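Type IV pilus assembly protein PilF (Thermus thermophilus HB8, PDB 5OIU) probably hydrolyses ATP as a hexameric AAA+ motor that powers assembly of type IVa pili in this thermophilic bacterium. Local coordinates at residues C[90-98]-C[106-114]; C[171-179]-C[186-194]. All coordinates share one frame; numbering follows the deposited sequence.

Contact 1: C[90-98]-C[106-114]; sequences IDVDLRLST and KAVMRLLKK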
# COMPACT_ATOMS: atom_id res chain seq x y z
N ILE C 90 -30.62 -21.38 38.24
CA ILE C 90 -29.45 -20.51 38.19
C ILE C 90 -29.21 -20.18 36.72
O ILE C 90 -28.70 -21.00 35.95
CB ILE C 90 -28.23 -21.17 38.85
CG1 ILE C 90 -28.62 -21.82 40.18
CG2 ILE C 90 -27.12 -20.16 39.07
CD1 ILE C 90 -28.58 -20.88 41.37
N ASP C 91 -29.59 -18.97 36.33
CA ASP C 91 -29.47 -18.50 34.95
C ASP C 91 -28.71 -17.19 34.92
O ASP C 91 -29.25 -16.14 35.31
CB ASP C 91 -30.85 -18.33 34.33
CG ASP C 91 -30.85 -18.65 32.86
OD1 ASP C 91 -30.93 -19.86 32.53
OD2 ASP C 91 -30.75 -17.70 32.05
N VAL C 92 -27.48 -17.21 34.43
CA VAL C 92 -26.68 -15.99 34.45
C VAL C 92 -25.64 -16.05 33.34
O VAL C 92 -25.07 -17.10 33.07
CB VAL C 92 -26.04 -15.77 35.84
CG1 VAL C 92 -25.38 -17.06 36.33
CG2 VAL C 92 -25.04 -14.63 35.80
N ASP C 93 -25.40 -14.89 32.72
CA ASP C 93 -24.31 -14.70 31.76
C ASP C 93 -23.09 -14.12 32.46
O ASP C 93 -23.19 -13.08 33.13
CB ASP C 93 -24.73 -13.76 30.64
CG ASP C 93 -25.18 -14.49 29.40
OD1 ASP C 93 -25.39 -15.74 29.48
OD2 ASP C 93 -25.32 -13.81 28.36
N LEU C 94 -21.95 -14.76 32.27
CA LEU C 94 -20.70 -14.36 32.90
C LEU C 94 -19.72 -13.87 31.85
O LEU C 94 -19.47 -14.56 30.86
CB LEU C 94 -20.10 -15.54 33.68
CG LEU C 94 -21.05 -16.15 34.70
CD1 LEU C 94 -21.29 -17.62 34.43
CD2 LEU C 94 -20.44 -15.95 36.07
N ARG C 95 -19.17 -12.68 32.07
CA ARG C 95 -17.98 -12.21 31.36
C ARG C 95 -16.77 -12.92 31.95
O ARG C 95 -16.43 -12.73 33.12
CB ARG C 95 -17.87 -10.69 31.51
CG ARG C 95 -16.97 -9.97 30.52
CD ARG C 95 -15.52 -9.83 31.01
NE ARG C 95 -15.36 -9.29 32.37
CZ ARG C 95 -15.58 -8.02 32.71
NH1 ARG C 95 -15.97 -7.15 31.80
NH2 ARG C 95 -15.41 -7.62 33.98
N LEU C 96 -16.11 -13.77 31.17
CA LEU C 96 -14.95 -14.51 31.65
C LEU C 96 -13.66 -13.88 31.14
O LEU C 96 -13.58 -13.44 29.99
CB LEU C 96 -15.04 -15.97 31.22
CG LEU C 96 -13.75 -16.78 31.46
CD1 LEU C 96 -13.34 -16.77 32.91
CD2 LEU C 96 -13.89 -18.19 30.96
N SER C 97 -12.64 -13.83 32.00
CA SER C 97 -11.34 -13.29 31.65
C SER C 97 -10.26 -14.11 32.33
O SER C 97 -10.32 -14.30 33.55
CB SER C 97 -11.22 -11.82 32.06
OG SER C 97 -9.88 -11.47 32.35
N THR C 98 -9.29 -14.61 31.56
CA THR C 98 -8.16 -15.34 32.13
C THR C 98 -6.88 -14.57 31.86
O THR C 98 -6.65 -14.09 30.75
CB THR C 98 -8.02 -16.77 31.57
OG1 THR C 98 -7.67 -16.72 30.18
CG2 THR C 98 -9.30 -17.56 31.78
N LYS C 106 -5.09 -16.55 36.48
CA LYS C 106 -6.17 -16.02 37.29
C LYS C 106 -7.39 -15.88 36.41
O LYS C 106 -7.29 -15.44 35.26
CB LYS C 106 -5.80 -14.68 37.92
CG LYS C 106 -7.00 -13.99 38.54
CD LYS C 106 -6.67 -12.72 39.29
CE LYS C 106 -7.95 -12.17 39.92
NZ LYS C 106 -7.77 -10.98 40.74
N ALA C 107 -8.54 -16.27 36.93
CA ALA C 107 -9.77 -16.15 36.17
C ALA C 107 -10.70 -15.20 36.90
O ALA C 107 -10.87 -15.31 38.12
CB ALA C 107 -10.42 -17.52 35.98
N VAL C 108 -11.27 -14.24 36.18
CA VAL C 108 -12.30 -13.37 36.73
C VAL C 108 -13.57 -13.63 35.93
O VAL C 108 -13.54 -13.69 34.70
CB VAL C 108 -11.91 -11.88 36.69
CG1 VAL C 108 -13.10 -11.02 37.10
CG2 VAL C 108 -10.73 -11.59 37.62
N MET C 109 -14.68 -13.82 36.64
CA MET C 109 -15.98 -13.94 36.01
C MET C 109 -16.89 -12.86 36.56
O MET C 109 -17.27 -12.90 37.74
CB MET C 109 -16.55 -15.34 36.23
CG MET C 109 -15.98 -16.38 35.29
SD MET C 109 -16.54 -18.06 35.61
CE MET C 109 -16.14 -18.25 37.35
N ARG C 110 -17.23 -11.87 35.73
CA ARG C 110 -18.19 -10.86 36.13
C ARG C 110 -19.60 -11.36 35.84
O ARG C 110 -19.88 -11.81 34.72
CB ARG C 110 -17.97 -9.52 35.43
CG ARG C 110 -19.19 -8.58 35.71
CD ARG C 110 -18.92 -7.08 35.68
NE ARG C 110 -17.92 -6.63 36.64
CZ ARG C 110 -17.02 -5.70 36.35
NH1 ARG C 110 -17.04 -5.15 35.15
NH2 ARG C 110 -16.11 -5.32 37.24
N LEU C 111 -20.47 -11.28 36.83
CA LEU C 111 -21.87 -11.63 36.63
C LEU C 111 -22.58 -10.46 35.97
O LEU C 111 -22.62 -9.36 36.53
CB LEU C 111 -22.53 -12.00 37.95
CG LEU C 111 -22.21 -13.43 38.40
CD1 LEU C 111 -20.87 -13.50 39.13
CD2 LEU C 111 -23.30 -13.96 39.28
N LEU C 112 -23.11 -10.67 34.77
CA LEU C 112 -23.84 -9.62 34.07
C LEU C 112 -25.26 -9.49 34.63
O LEU C 112 -25.83 -10.47 35.12
CB LEU C 112 -23.91 -9.89 32.56
CG LEU C 112 -22.62 -10.12 31.75
CD1 LEU C 112 -22.95 -10.46 30.30
CD2 LEU C 112 -21.63 -8.94 31.82
N LYS C 113 -25.82 -8.29 34.55
CA LYS C 113 -27.21 -8.10 34.95
C LYS C 113 -28.13 -8.86 33.99
O LYS C 113 -27.86 -8.95 32.79
CB LYS C 113 -27.59 -6.61 34.95
CG LYS C 113 -26.86 -5.75 35.97
CD LYS C 113 -26.05 -4.62 35.28
CE LYS C 113 -26.63 -3.19 35.50
NZ LYS C 113 -25.72 -2.07 35.04
N LYS C 114 -29.21 -9.41 34.54
CA LYS C 114 -30.17 -10.17 33.73
C LYS C 114 -30.73 -9.28 32.63
O LYS C 114 -31.18 -8.16 32.88
CB LYS C 114 -31.29 -10.72 34.60
CG LYS C 114 -32.43 -11.36 33.83
CD LYS C 114 -32.28 -12.88 33.72
CE LYS C 114 -33.46 -13.47 32.97
NZ LYS C 114 -33.80 -12.70 31.72
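R95 and R110 face each other in a hydrogen-bonded pair of an antiparallel hairpin: R95 N to R110 O and R110 N to R95 O, both 2.9 Å. Hydrogen bonds S97 N to V108 O and V108 N to S97 O repeat this at 2.8 Å. L112 N donates another to D93 O, and the chain runs on into the ATP pocket at K113.

On the apolar face L96 CD1 lies alongside M109 CG (3.6 Å), and L94 CD2 fits between M109 CB and L111 CG, 3.9 Å from each. Helix 6-22 covers L94, helix 57-67 L96.

On the other face the guanidinium planes stand 60° apart. With CG anti to the backbone N (chi1 -162°), R95 bends to set NH2 over the R110 guanidinium. R95 NH2 and R110 NH1, 3.2 Å apart, are like-charged donors without a hydrogen bond, probably tolerated because R110 is salt-bridged to D26 and to D211 of the second subunit. A serine for R95 would probably open a gap over R110 CB and its guanidinium face, leaving those salt bridges as its hold. The chemistry thus gives an apolar face packed on helices and a mixed, arginine-bearing face meeting the second subunit.

Contact 2: C[171-179]-C[186-194]; sequences KNTQTIEDP and GINQTQVNP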
# COMPACT_ATOMS: atom_id res chain seq x y z
N LYS C 171 -42.57 -10.40 5.55
CA LYS C 171 -41.16 -10.57 5.20
C LYS C 171 -40.58 -11.86 5.79
O LYS C 171 -40.99 -12.31 6.86
CB LYS C 171 -40.32 -9.36 5.70
CG LYS C 171 -40.64 -8.02 5.05
CD LYS C 171 -39.67 -6.94 5.52
CE LYS C 171 -40.30 -5.56 5.59
NZ LYS C 171 -39.57 -4.65 6.56
N ASN C 172 -39.60 -12.44 5.10
CA ASN C 172 -38.82 -13.56 5.64
C ASN C 172 -37.54 -13.00 6.26
O ASN C 172 -36.66 -12.51 5.54
CB ASN C 172 -38.50 -14.62 4.58
CG ASN C 172 -37.59 -15.75 5.12
OD1 ASN C 172 -37.58 -16.03 6.32
ND2 ASN C 172 -36.83 -16.39 4.22
N THR C 173 -37.46 -13.06 7.59
CA THR C 173 -36.28 -12.67 8.35
C THR C 173 -35.53 -13.91 8.81
O THR C 173 -36.11 -14.78 9.47
CB THR C 173 -36.70 -11.84 9.56
OG1 THR C 173 -37.49 -10.74 9.10
CG2 THR C 173 -35.46 -11.35 10.35
N GLN C 174 -34.25 -13.98 8.48
CA GLN C 174 -33.40 -15.13 8.76
C GLN C 174 -32.07 -14.66 9.36
O GLN C 174 -31.39 -13.82 8.77
CB GLN C 174 -33.16 -15.93 7.48
CG GLN C 174 -32.25 -17.13 7.67
CD GLN C 174 -32.91 -18.21 8.48
OE1 GLN C 174 -33.90 -18.82 8.05
NE2 GLN C 174 -32.38 -18.46 9.68
N THR C 175 -31.71 -15.22 10.52
CA THR C 175 -30.48 -14.90 11.22
C THR C 175 -29.52 -16.09 11.19
O THR C 175 -29.92 -17.24 11.01
CB THR C 175 -30.74 -14.52 12.69
OG1 THR C 175 -31.03 -15.70 13.44
CG2 THR C 175 -31.93 -13.61 12.83
N ILE C 176 -28.23 -15.80 11.36
CA ILE C 176 -27.23 -16.80 11.69
C ILE C 176 -26.41 -16.25 12.87
O ILE C 176 -25.93 -15.11 12.82
CB ILE C 176 -26.33 -17.16 10.49
CG1 ILE C 176 -25.33 -18.26 10.87
CG2 ILE C 176 -25.64 -15.94 9.90
CD1 ILE C 176 -25.99 -19.54 11.28
N GLU C 177 -26.30 -17.03 13.93
CA GLU C 177 -25.89 -16.50 15.23
C GLU C 177 -24.96 -17.48 15.93
O GLU C 177 -25.08 -18.70 15.78
CB GLU C 177 -27.10 -16.19 16.12
CG GLU C 177 -28.13 -15.27 15.48
CD GLU C 177 -29.21 -14.85 16.44
OE1 GLU C 177 -28.88 -14.47 17.59
OE2 GLU C 177 -30.40 -14.91 16.05
N ASP C 178 -24.02 -16.93 16.69
CA ASP C 178 -23.10 -17.74 17.49
C ASP C 178 -22.95 -17.14 18.87
O ASP C 178 -22.06 -16.31 19.11
CB ASP C 178 -21.73 -17.86 16.83
CG ASP C 178 -20.76 -18.68 17.66
OD1 ASP C 178 -21.22 -19.45 18.54
OD2 ASP C 178 -19.54 -18.57 17.44
N PRO C 179 -23.79 -17.55 19.83
CA PRO C 179 -24.88 -18.49 19.60
C PRO C 179 -26.18 -17.74 19.34
O PRO C 179 -26.15 -16.51 19.26
CB PRO C 179 -24.93 -19.25 20.93
CG PRO C 179 -24.60 -18.17 21.96
CD PRO C 179 -23.72 -17.13 21.24
N GLY C 186 -41.56 -14.98 15.23
CA GLY C 186 -41.69 -14.71 13.81
C GLY C 186 -40.44 -14.26 13.08
O GLY C 186 -40.55 -13.60 12.05
N ILE C 187 -39.25 -14.56 13.60
CA ILE C 187 -38.05 -14.58 12.77
C ILE C 187 -37.51 -16.00 12.82
O ILE C 187 -37.76 -16.74 13.78
CB ILE C 187 -36.97 -13.55 13.21
CG1 ILE C 187 -36.38 -13.95 14.56
CG2 ILE C 187 -37.52 -12.15 13.26
CD1 ILE C 187 -35.22 -13.09 14.97
N ASN C 188 -36.78 -16.39 11.78
CA ASN C 188 -36.17 -17.71 11.70
C ASN C 188 -34.72 -17.60 12.14
O ASN C 188 -33.96 -16.80 11.59
CB ASN C 188 -36.25 -18.28 10.29
CG ASN C 188 -37.63 -18.21 9.71
OD1 ASN C 188 -37.89 -17.47 8.74
ND2 ASN C 188 -38.54 -18.97 10.29
N GLN C 189 -34.33 -18.42 13.11
CA GLN C 189 -32.99 -18.32 13.65
C GLN C 189 -32.24 -19.63 13.50
O GLN C 189 -32.81 -20.72 13.68
CB GLN C 189 -33.02 -17.87 15.10
CG GLN C 189 -33.69 -16.52 15.29
CD GLN C 189 -33.78 -16.12 16.76
OE1 GLN C 189 -34.77 -16.40 17.42
NE2 GLN C 189 -32.73 -15.46 17.26
N THR C 190 -30.96 -19.51 13.17
CA THR C 190 -30.07 -20.62 12.87
C THR C 190 -28.77 -20.39 13.63
O THR C 190 -28.21 -19.29 13.56
CB THR C 190 -29.81 -20.72 11.36
OG1 THR C 190 -31.03 -21.10 10.70
CG2 THR C 190 -28.71 -21.73 11.03
N GLN C 191 -28.31 -21.41 14.35
CA GLN C 191 -27.12 -21.30 15.18
C GLN C 191 -25.95 -22.02 14.52
O GLN C 191 -26.13 -23.12 13.97
CB GLN C 191 -27.35 -21.91 16.55
CG GLN C 191 -26.23 -21.65 17.49
CD GLN C 191 -26.61 -21.98 18.91
OE1 GLN C 191 -27.24 -21.17 19.62
NE2 GLN C 191 -26.25 -23.18 19.34
N VAL C 192 -24.76 -21.42 14.58
CA VAL C 192 -23.61 -22.08 13.98
C VAL C 192 -23.29 -23.33 14.78
O VAL C 192 -23.48 -23.38 16.00
CB VAL C 192 -22.39 -21.13 13.87
CG1 VAL C 192 -22.79 -19.83 13.17
CG2 VAL C 192 -21.82 -20.86 15.22
N ASN C 193 -22.85 -24.37 14.08
CA ASN C 193 -22.65 -25.70 14.67
C ASN C 193 -21.35 -26.26 14.12
O ASN C 193 -21.34 -26.95 13.09
CB ASN C 193 -23.84 -26.61 14.35
CG ASN C 193 -23.75 -27.95 15.04
OD1 ASN C 193 -22.80 -28.22 15.77
ND2 ASN C 193 -24.75 -28.79 14.83
N PRO C 194 -20.22 -25.97 14.77
CA PRO C 194 -18.92 -26.31 14.16
C PRO C 194 -18.70 -27.80 13.97
O PRO C 194 -18.02 -28.19 13.00
CB PRO C 194 -17.91 -25.69 15.14
CG PRO C 194 -18.69 -24.63 15.87
CD PRO C 194 -20.06 -25.22 16.03
O HOH W 1 -39.90 -13.65 9.18
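N188, T190 and V192 lose the most surface to segment 171-179. N188 and T190 lie on the weakly bonded strand 188-191, outermost within this chain in the mixed sheet of the P-loop NTPase domain and parallel to 173-177 (20° between the short axes); V192 follows it. N188 grips two residues of the other strand through its backbone: its N donates to T173 O at 2.9 Å, and its O accepts from T175 N. Its CB lies 3.3 Å from Q174 OE1, for the bend of Q174 at chi2 carries the amide across toward the neighbouring strand, where NE2 also donates to T175 O.

T190 takes the middle of the pairing. Its O accepts from E177 N at 3.0 Å, whereas T190 N to T175 O is a long, bent, weak bond. With CG2 anti to the backbone N, its methyl reaches I176 CD1 at 3.5 Å. OG1 turns out of the pairing to P100 O of the third subunit.

V192 closes the far end. Its N meets E177 O, CG1 packs on I176 CD1 at 3.7 Å, and CG2 presses against D178 CB at 3.4 Å, with F200 beside the valine.

On the opposite face from T190, E177 OE2 accepts Q189 NE2 at 2.7 Å on the syn side, 23° out of the carboxylate plane, and T175 OG1 on the anti lone pair. Q189 NE2 also bonds Y182 O. Two donors, one from each strand, are likely to hold the E177 carboxylate, near the presumed P-loop, against rotation.

Both contacts are largely buried, with centres about 25 Å apart and nearest atoms about 8 Å apart, yet they hold different sheets. Contact 1 joins two inner strands of the six-stranded antiparallel sheet, and none of its touching residues is exposed; contact 2 adds an outermost strand to the seven-stranded mixed sheet and has exposed D178 and Q191 at its far end. Pairing is regular in contact 1, with apolar packing against helices; in contact 2 it is looser and more polar. Each meets a neighbouring copy, contact 1 the second subunit and contact 2 the third. Contact 1 reaches ATP through K113, whereas the P179 side chain of contact 2 stays about 7 Å from ATP and magnesium.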